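Long-range contacts in PrgB (Enterococcus faecalis, PDB 6EVU), which is a cell-wall-anchored adhesin that binds and compacts DNA, promoting aggregation, biofilm formation and conjugation, here represented by its adhesin domain: residues S27-F32 and A119-R124; S137-S142 and T161-G166; I154-I159 and W301-T306. All coordinates share one frame; numbering follows the deposited sequence.

Interaction 1. Residues S27-F32 and A119-R124; sequences SKNLVF and ASYLGR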
loop_
_atom_site.group_PDB
_atom_site.type_symbol
_atom_site.label_atom_id
_atom_site.label_comp_id
_atom_site.label_asym_id
_atom_site.label_seq_id
_atom_site.Cartn_x
_atom_site.Cartn_y
_atom_site.Cartn_z
ATOM N N SER A 27 -12.334 17.242 -2.144
ATOM C CA SER A 27 -11.516 18.325 -1.608
ATOM C C SER A 27 -10.139 17.785 -1.186
ATOM O O SER A 27 -10.033 16.759 -0.501
ATOM C CB SER A 27 -12.222 19.018 -0.437
ATOM O OG SER A 27 -12.351 18.171 0.698
ATOM N N LYS A 28 -9.077 18.466 -1.630
ATOM C CA LYS A 28 -7.718 18.094 -1.245
ATOM C C LYS A 28 -7.243 18.952 -0.069
ATOM O O LYS A 28 -6.285 19.712 -0.145
ATOM C CB LYS A 28 -6.778 18.183 -2.441
ATOM C CG LYS A 28 -7.460 18.108 -3.823
ATOM C CD LYS A 28 -7.688 16.684 -4.374
ATOM C CE LYS A 28 -7.915 16.697 -5.902
ATOM N NZ LYS A 28 -7.750 15.364 -6.574
ATOM N N ASN A 29 -7.912 18.761 1.063
ATOM C CA ASN A 29 -7.579 19.518 2.267
ATOM C C ASN A 29 -6.269 19.041 2.885
ATOM O O ASN A 29 -5.464 19.847 3.375
ATOM C CB ASN A 29 -8.716 19.366 3.276
ATOM C CG ASN A 29 -10.082 19.367 2.614
ATOM O OD1 ASN A 29 -10.768 18.331 2.524
ATOM N ND2 ASN A 29 -10.480 20.540 2.135
ATOM N N LEU A 30 -6.060 17.742 2.887
ATOM C CA LEU A 30 -4.847 17.142 3.404
ATOM C C LEU A 30 -3.815 17.094 2.294
ATOM O O LEU A 30 -4.101 16.585 1.200
ATOM C CB LEU A 30 -5.145 15.725 3.893
ATOM C CG LEU A 30 -3.909 14.944 4.339
ATOM C CD1 LEU A 30 -3.333 15.584 5.621
ATOM C CD2 LEU A 30 -4.237 13.434 4.526
ATOM N N VAL A 31 -2.637 17.649 2.556
ATOM C CA VAL A 31 -1.508 17.610 1.632
ATOM C C VAL A 31 -0.436 16.702 2.234
ATOM O O VAL A 31 0.216 17.062 3.221
ATOM C CB VAL A 31 -0.956 19.017 1.368
ATOM C CG1 VAL A 31 0.206 18.988 0.312
ATOM C CG2 VAL A 31 -2.119 19.992 0.954
ATOM N N PHE A 32 -0.205 15.564 1.583
ATOM C CA PHE A 32 0.816 14.627 2.018
ATOM C C PHE A 32 1.367 14.001 0.735
ATOM O O PHE A 32 0.982 12.924 0.287
ATOM C CB PHE A 32 0.275 13.589 3.010
ATOM C CG PHE A 32 1.372 12.989 3.848
ATOM C CD1 PHE A 32 1.687 13.545 5.052
ATOM C CD2 PHE A 32 2.133 11.931 3.398
ATOM C CE1 PHE A 32 2.737 13.017 5.807
ATOM C CE2 PHE A 32 3.173 11.399 4.170
ATOM C CZ PHE A 32 3.459 11.957 5.345
ATOM N N ALA A 119 4.081 18.941 5.802
ATOM C CA ALA A 119 2.749 18.606 5.332
ATOM C C ALA A 119 1.758 19.607 5.911
ATOM O O ALA A 119 2.132 20.533 6.647
ATOM C CB ALA A 119 2.420 17.166 5.714
ATOM N N SER A 120 0.490 19.479 5.529
ATOM C CA SER A 120 -0.493 20.445 6.015
ATOM C C SER A 120 -1.899 19.894 5.920
ATOM O O SER A 120 -2.183 18.965 5.167
ATOM C CB SER A 120 -0.457 21.772 5.258
ATOM O OG SER A 120 -0.596 21.597 3.849
ATOM N N TYR A 121 -2.786 20.539 6.660
ATOM C CA TYR A 121 -4.211 20.231 6.550
ATOM C C TYR A 121 -4.913 21.540 6.813
ATOM O O TYR A 121 -4.817 22.067 7.926
ATOM C CB TYR A 121 -4.668 19.167 7.527
ATOM C CG TYR A 121 -6.171 19.056 7.586
ATOM C CD1 TYR A 121 -6.886 18.509 6.522
ATOM C CD2 TYR A 121 -6.878 19.511 8.693
ATOM C CE1 TYR A 121 -8.279 18.372 6.584
ATOM C CE2 TYR A 121 -8.275 19.422 8.749
ATOM C CZ TYR A 121 -8.961 18.879 7.682
ATOM O OH TYR A 121 -10.319 18.772 7.726
ATOM N N LEU A 122 -5.576 22.061 5.785
ATOM C CA LEU A 122 -6.197 23.365 5.842
ATOM C C LEU A 122 -5.235 24.407 6.426
ATOM O O LEU A 122 -5.571 25.149 7.348
ATOM C CB LEU A 122 -7.493 23.316 6.651
ATOM C CG LEU A 122 -8.589 22.303 6.316
ATOM C CD1 LEU A 122 -9.664 22.277 7.384
ATOM C CD2 LEU A 122 -9.196 22.668 5.000
ATOM N N GLY A 123 -4.006 24.432 5.917
ATOM C CA GLY A 123 -3.029 25.391 6.403
ATOM C C GLY A 123 -2.407 25.126 7.770
ATOM O O GLY A 123 -1.542 25.910 8.186
ATOM N N ARG A 124 -2.818 24.074 8.500
ATOM C CA ARG A 124 -2.131 23.669 9.732
ATOM C C ARG A 124 -0.950 22.797 9.353
ATOM O O ARG A 124 -1.126 21.822 8.621
ATOM C CB ARG A 124 -3.056 22.897 10.671
ATOM C CG ARG A 124 -4.256 23.726 11.042
ATOM C CD ARG A 124 -5.420 22.826 11.444
ATOM N NE ARG A 124 -5.089 21.969 12.578
ATOM C CZ ARG A 124 -5.943 21.095 13.100
ATOM N NH1 ARG A 124 -7.158 20.993 12.577
ATOM N NH2 ARG A 124 -5.589 20.317 14.126
HETATM O O HOH W 1 -3.574 22.349 3.211
#

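Interaction 2. Residues S137-S142 and T161-G166; sequences SSPSQS and TNRVNG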
loop_
_atom_site.group_PDB
_atom_site.type_symbol
_atom_site.label_atom_id
_atom_site.label_comp_id
_atom_site.label_asym_id
_atom_site.label_seq_id
_atom_site.Cartn_x
_atom_site.Cartn_y
_atom_site.Cartn_z
ATOM N N SER A 137 -2.030 -11.003 7.322
ATOM C CA SER A 137 -2.002 -12.290 6.637
ATOM C C SER A 137 -0.615 -12.453 6.008
ATOM O O SER A 137 -0.018 -11.484 5.528
ATOM C CB SER A 137 -3.094 -12.396 5.553
ATOM O OG SER A 137 -3.175 -13.704 4.981
ATOM N N SER A 138 -0.120 -13.698 6.046
ATOM C CA SER A 138 1.170 -13.994 5.421
ATOM C C SER A 138 1.158 -15.404 4.882
ATOM O O SER A 138 0.738 -16.317 5.601
ATOM C CB SER A 138 2.352 -13.857 6.395
ATOM O OG SER A 138 3.513 -14.589 5.942
ATOM N N PRO A 139 1.671 -15.631 3.669
ATOM C CA PRO A 139 1.780 -16.997 3.121
ATOM C C PRO A 139 3.080 -17.742 3.411
ATOM O O PRO A 139 3.306 -18.802 2.797
ATOM C CB PRO A 139 1.677 -16.750 1.609
ATOM C CG PRO A 139 2.501 -15.463 1.466
ATOM C CD PRO A 139 2.064 -14.598 2.688
ATOM N N SER A 140 3.974 -17.200 4.259
ATOM C CA SER A 140 5.223 -17.909 4.530
ATOM C C SER A 140 5.021 -18.924 5.655
ATOM O O SER A 140 4.043 -18.869 6.437
ATOM C CB SER A 140 6.357 -16.937 4.904
ATOM O OG SER A 140 6.014 -16.172 6.057
ATOM N N GLN A 141 5.981 -19.845 5.731
ATOM C CA GLN A 141 5.888 -20.925 6.711
ATOM C C GLN A 141 5.861 -20.364 8.118
ATOM O O GLN A 141 5.122 -20.871 8.984
ATOM C CB GLN A 141 7.065 -21.903 6.541
ATOM C CG GLN A 141 7.035 -23.131 7.449
ATOM C CD GLN A 141 5.779 -23.939 7.189
ATOM O OE1 GLN A 141 5.416 -24.179 6.024
ATOM N NE2 GLN A 141 5.076 -24.317 8.261
ATOM N N SER A 142 6.666 -19.326 8.367
ATOM C CA SER A 142 6.721 -18.673 9.655
ATOM C C SER A 142 5.550 -17.740 9.872
ATOM O O SER A 142 5.427 -17.197 10.970
ATOM C CB SER A 142 8.026 -17.891 9.792
ATOM O OG SER A 142 8.062 -16.804 8.852
ATOM N N THR A 161 7.160 -11.553 1.581
ATOM C CA THR A 161 7.727 -12.759 2.188
ATOM C C THR A 161 7.687 -13.882 1.148
ATOM O O THR A 161 7.249 -13.693 0.023
ATOM C CB THR A 161 6.979 -13.124 3.480
ATOM O OG1 THR A 161 7.728 -14.182 4.144
ATOM C CG2 THR A 161 5.591 -13.672 3.165
ATOM N N ASN A 162 8.168 -15.039 1.536
ATOM C CA ASN A 162 8.120 -16.244 0.721
ATOM C C ASN A 162 6.694 -16.767 0.633
ATOM O O ASN A 162 5.992 -16.822 1.644
ATOM C CB ASN A 162 9.015 -17.277 1.441
ATOM C CG ASN A 162 9.155 -18.540 0.715
ATOM O OD1 ASN A 162 9.323 -18.576 -0.505
ATOM N ND2 ASN A 162 9.169 -19.616 1.471
ATOM N N ARG A 163 6.299 -17.308 -0.516
ATOM C CA ARG A 163 4.959 -17.893 -0.594
ATOM C C ARG A 163 5.051 -19.419 -0.533
ATOM O O ARG A 163 5.565 -20.043 -1.459
ATOM C CB ARG A 163 4.240 -17.460 -1.875
ATOM C CG ARG A 163 2.868 -18.080 -2.001
ATOM C CD ARG A 163 2.039 -17.530 -3.182
ATOM N NE ARG A 163 1.612 -16.143 -2.984
ATOM C CZ ARG A 163 0.622 -15.810 -2.165
ATOM N NH1 ARG A 163 -0.021 -16.751 -1.500
ATOM N NH2 ARG A 163 0.255 -14.559 -2.030
ATOM N N VAL A 164 4.518 -20.029 0.536
ATOM C CA VAL A 164 4.405 -21.484 0.600
ATOM C C VAL A 164 2.965 -21.974 0.485
ATOM O O VAL A 164 2.754 -23.185 0.330
ATOM C CB VAL A 164 5.032 -22.059 1.896
ATOM C CG1 VAL A 164 6.441 -21.577 2.117
ATOM C CG2 VAL A 164 4.204 -21.745 3.096
ATOM N N ASN A 165 1.971 -21.105 0.631
ATOM C CA ASN A 165 0.578 -21.548 0.545
ATOM C C ASN A 165 -0.201 -20.472 -0.181
ATOM O O ASN A 165 0.384 -19.545 -0.747
ATOM C CB ASN A 165 0.001 -21.851 1.935
ATOM C CG ASN A 165 0.130 -20.664 2.863
ATOM O OD1 ASN A 165 -0.254 -19.557 2.498
ATOM N ND2 ASN A 165 0.666 -20.884 4.056
ATOM N N GLY A 166 -1.534 -20.586 -0.164
ATOM C CA GLY A 166 -2.362 -19.669 -0.910
ATOM C C GLY A 166 -2.872 -18.453 -0.153
ATOM O O GLY A 166 -3.731 -17.741 -0.681
HETATM O O HOH W 2 1.416 -18.940 6.258
HETATM O O HOH W 3 8.487 -20.069 4.311
#

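Interaction 3. Residues I154-I159 and W301-T306; sequences IITAFI and WFAFST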
loop_
_atom_site.group_PDB
_atom_site.type_symbol
_atom_site.label_atom_id
_atom_site.label_comp_id
_atom_site.label_asym_id
_atom_site.label_seq_id
_atom_site.Cartn_x
_atom_site.Cartn_y
_atom_site.Cartn_z
ATOM N N ILE A 154 6.751 9.333 1.375
ATOM C CA ILE A 154 5.973 9.244 0.145
ATOM C C ILE A 154 6.354 8.026 -0.683
ATOM O O ILE A 154 5.590 7.632 -1.572
ATOM C CB ILE A 154 6.159 10.537 -0.671
ATOM C CG1 ILE A 154 5.867 11.745 0.219
ATOM C CG2 ILE A 154 5.285 10.539 -1.897
ATOM C CD1 ILE A 154 4.448 11.747 0.812
ATOM N N ILE A 155 7.510 7.422 -0.416
ATOM C CA ILE A 155 7.809 6.088 -0.928
ATOM C C ILE A 155 7.257 5.010 0.002
ATOM O O ILE A 155 6.702 3.985 -0.449
ATOM C CB ILE A 155 9.337 5.982 -1.092
ATOM C CG1 ILE A 155 9.830 6.910 -2.218
ATOM C CG2 ILE A 155 9.809 4.520 -1.330
ATOM C CD1 ILE A 155 11.345 6.972 -2.345
ATOM N N THR A 156 7.353 5.270 1.299
ATOM C CA THR A 156 6.654 4.539 2.361
ATOM C C THR A 156 7.193 3.129 2.679
ATOM O O THR A 156 8.042 2.997 3.548
ATOM C CB THR A 156 5.133 4.496 2.035
ATOM O OG1 THR A 156 4.796 5.765 1.388
ATOM C CG2 THR A 156 4.248 4.363 3.274
ATOM N N ALA A 157 6.689 2.095 2.044
ATOM C CA ALA A 157 6.985 0.736 2.501
ATOM C C ALA A 157 7.083 -0.241 1.341
ATOM O O ALA A 157 6.294 -0.180 0.400
ATOM C CB ALA A 157 5.909 0.224 3.448
ATOM N N PHE A 158 7.980 -1.216 1.473
ATOM C CA PHE A 158 7.985 -2.405 0.621
ATOM C C PHE A 158 7.789 -3.588 1.532
ATOM O O PHE A 158 8.474 -3.684 2.549
ATOM C CB PHE A 158 9.313 -2.541 -0.133
ATOM C CG PHE A 158 9.573 -1.430 -1.135
ATOM C CD1 PHE A 158 10.002 -0.190 -0.687
ATOM C CD2 PHE A 158 9.419 -1.636 -2.527
ATOM C CE1 PHE A 158 10.287 0.868 -1.628
ATOM C CE2 PHE A 158 9.658 -0.570 -3.456
ATOM C CZ PHE A 158 10.085 0.648 -2.996
ATOM N N ILE A 159 6.831 -4.465 1.221
ATOM C CA ILE A 159 6.479 -5.539 2.153
ATOM C C ILE A 159 6.392 -6.846 1.391
ATOM O O ILE A 159 5.791 -6.922 0.307
ATOM C CB ILE A 159 5.149 -5.199 2.889
ATOM C CG1 ILE A 159 5.412 -4.002 3.876
ATOM C CG2 ILE A 159 4.540 -6.463 3.645
ATOM C CD1 ILE A 159 4.238 -3.455 4.554
ATOM N N TRP A 301 5.152 -2.991 -3.384
ATOM C CA TRP A 301 5.483 -1.638 -2.957
ATOM C C TRP A 301 4.171 -0.932 -2.674
ATOM O O TRP A 301 3.308 -0.912 -3.554
ATOM C CB TRP A 301 6.248 -0.938 -4.086
ATOM C CG TRP A 301 6.487 0.540 -3.839
ATOM C CD1 TRP A 301 6.584 1.147 -2.638
ATOM C CD2 TRP A 301 6.650 1.578 -4.829
ATOM N NE1 TRP A 301 6.777 2.500 -2.775
ATOM C CE2 TRP A 301 6.821 2.790 -4.118
ATOM C CE3 TRP A 301 6.621 1.604 -6.235
ATOM C CZ2 TRP A 301 7.001 4.022 -4.793
ATOM C CZ3 TRP A 301 6.827 2.819 -6.889
ATOM C CH2 TRP A 301 6.978 4.001 -6.162
ATOM N N PHE A 302 4.017 -0.385 -1.472
ATOM C CA PHE A 302 2.832 0.404 -1.131
ATOM C C PHE A 302 3.303 1.820 -0.822
ATOM O O PHE A 302 3.914 2.061 0.211
ATOM C CB PHE A 302 2.026 -0.143 0.050
ATOM C CG PHE A 302 0.765 0.645 0.232
ATOM C CD1 PHE A 302 -0.319 0.397 -0.631
ATOM C CD2 PHE A 302 0.730 1.724 1.069
ATOM C CE1 PHE A 302 -1.476 1.139 -0.550
ATOM C CE2 PHE A 302 -0.455 2.536 1.146
ATOM C CZ PHE A 302 -1.533 2.235 0.336
ATOM N N ALA A 303 2.961 2.765 -1.692
ATOM C CA ALA A 303 3.272 4.171 -1.481
ATOM C C ALA A 303 2.031 4.895 -0.974
ATOM O O ALA A 303 0.927 4.662 -1.486
ATOM C CB ALA A 303 3.729 4.807 -2.792
ATOM N N PHE A 304 2.230 5.783 -0.010
ATOM C CA PHE A 304 1.164 6.591 0.571
ATOM C C PHE A 304 1.314 8.041 0.157
ATOM O O PHE A 304 2.357 8.637 0.397
ATOM C CB PHE A 304 1.173 6.543 2.091
ATOM C CG PHE A 304 0.117 7.393 2.691
ATOM C CD1 PHE A 304 -1.184 6.913 2.769
ATOM C CD2 PHE A 304 0.403 8.709 3.153
ATOM C CE1 PHE A 304 -2.215 7.725 3.327
ATOM C CE2 PHE A 304 -0.629 9.504 3.748
ATOM C CZ PHE A 304 -1.922 9.026 3.810
ATOM N N SER A 305 0.255 8.616 -0.432
ATOM C CA SER A 305 0.270 10.049 -0.725
ATOM C C SER A 305 -1.158 10.532 -0.897
ATOM O O SER A 305 -2.105 9.751 -0.933
ATOM C CB SER A 305 1.071 10.377 -1.998
ATOM O OG SER A 305 0.283 10.236 -3.168
ATOM N N THR A 306 -1.288 11.835 -1.143
ATOM C CA THR A 306 -2.567 12.475 -1.407
ATOM C C THR A 306 -2.701 12.866 -2.869
ATOM O O THR A 306 -3.567 13.686 -3.211
ATOM C CB THR A 306 -2.754 13.718 -0.523
ATOM O OG1 THR A 306 -1.639 14.614 -0.717
ATOM C CG2 THR A 306 -2.940 13.341 0.895
#

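Interaction 1. Residues S27-F32 and A119-R124
The carbonyl oxygen of N29 is gripped by two donors: the amide of L122, whose N lies 3.3 Å from N29 O, and a water that donates to the same oxygen. L122 N approaches from above the carbonyl plane, 37° out of it, and CA of Y121 adds a CH···O contact. The water bonds S120 OG and, weakly, the amide of G123, tying N29 to the turn. Two residues along, V31 N gives S120 O an almost straight bond of 3.0 Å (176° at the hydrogen); the return bond, S120 N to V31 O, is weak.

L30 and Y121 form the neighbouring non-hydrogen-bonded pair. With CG of Y121 anti to the backbone N (chi1 169°), the phenol runs back beside N29, bringing CE1 within 3.5 Å of N29 CB; the edge of the ring is turned to L30. CG of L122 lies over one ring face, 3.7 Å above its centre. A long phenol suits this place, because its OH reaches the backbone of D188 and S191. On the V31 and S120 side of the sheet, valine CB and CG2 pack against the small serine hydroxyl. The methyl CB of A119 lies 3.8 Å from F32 CD1.

This is a short antiparallel edge strand laid against a beta hairpin, whose type I' turn from Y121 to R124 places L122 and G123 at positive phi, a shape glycine adopts easily.

Interaction 2. Residues S137-S142 and T161-G166
P139 sits at the centre of a loop-to-loop contact in which an ST turn at S138 presents the proline to residues 161-165. S138 OG accepts from S140 N at 3.1 Å, a nearly straight bond, and this hydroxyl also bonds T144 O just beyond the loop.

The tight part surrounds the proline. P139 CD packs 3.7 Å from T161 CG2, the two side chains sliding past each other in opposite directions, while P139 CB lies over one face of the R163 guanidinium, 3.5 Å from NH1. Although R163 CB points away from the other loop, the chain bends at chi3 (-70°) and returns the flat group over the ring. Bonds from NH1 to N165 O and K167 O, and from NH2 to S297 O, hold that group in place. A compact apolar ring suits a place between the T161 methyl and the guanidinium face. The P139 carbonyl oxygen accepts V164 N at 2.8 Å, with N165 N adding a weak second bond.

Toward solvent the contact loosens and water takes over. V164 and the exposed Q141 cross at about a right angle and meet at CG2 and OE1, 4.0 Å apart. One water spans Q141 N and N162 ND2; the short amide of N162 reaches it. Another water bridges the two loops: it donates to S138 O and S140 O, and, with N165 OD1 accepting from K167 N, the other end of that amide, N165 ND2, gives to this water from 3.0 Å away.

Interaction 3. Residues I154-I159 and W301-T306
W301 donates its indole NE1 to I155 O at 2.8 Å, beside the antiparallel pairing of strands 157-160 and 299-302 in a beta sheet of this adhesin domain. The carbonyl oxygen lies almost in the indole plane. A second short bond runs from F304 N to T156 OG1, 2.9 Å long: a side-chain hydroxyl receives this amide where the regular pairing has ended. OG1 is also bonded to P153 O, so both neighbours fix its rotation, and threonine supplies a hydroxyl on a short branched stem. T156 has positive phi (74°), marking the break from strand geometry. The A157-F302 pair is joined by F302 N to A157 O at 3.0 Å and by a weak bond in return.

Outward, F158 and W301 form a non-hydrogen-bonded pair whose rings lie in an offset stack, planes at 10° and centroids of the phenyl and five-membered rings 4.1 Å apart. CG of F158 is anti to its carbonyl carbon (chi1 -65°), which swings the phenyl over the indole, and helix 68-72 packs against both rings. Flat aromatics suit this seam because the indole can stack by its face while its edge bonds I155. CG2 of I155 also packs against the indole, 3.9 Å from W301 NE1. Farther along, A303 needs only a methyl, its CB resting 3.6 Å from I154 O.

Overall arrangement
Interactions 1 and 2 lie on opposite sides of the centre of the adhesin domain, their centres 38 Å apart, whereas interaction 3 is near the middle, about 6 Å from that centre. Interactions 1 and 3 touch directly: F32 N probably hydrogen-bonds T306 OG1 at 2.9 Å, and F32 CD2 packs 3.5 Å from I154 CD1, so loop residues flanking strands 30-31, 157-160 and 299-302 meet there. Interactions 2 and 3 are joined through the chain instead, since 154-159 runs almost directly into 161-166; their centres are 22 Å apart. Bound small molecules, probably from crystallisation, lie near two contacts: a Tris molecule, hydrogen-bonded to W301 N and about 4 Å from its side chain, and a phosphate about 5 Å from that of R163.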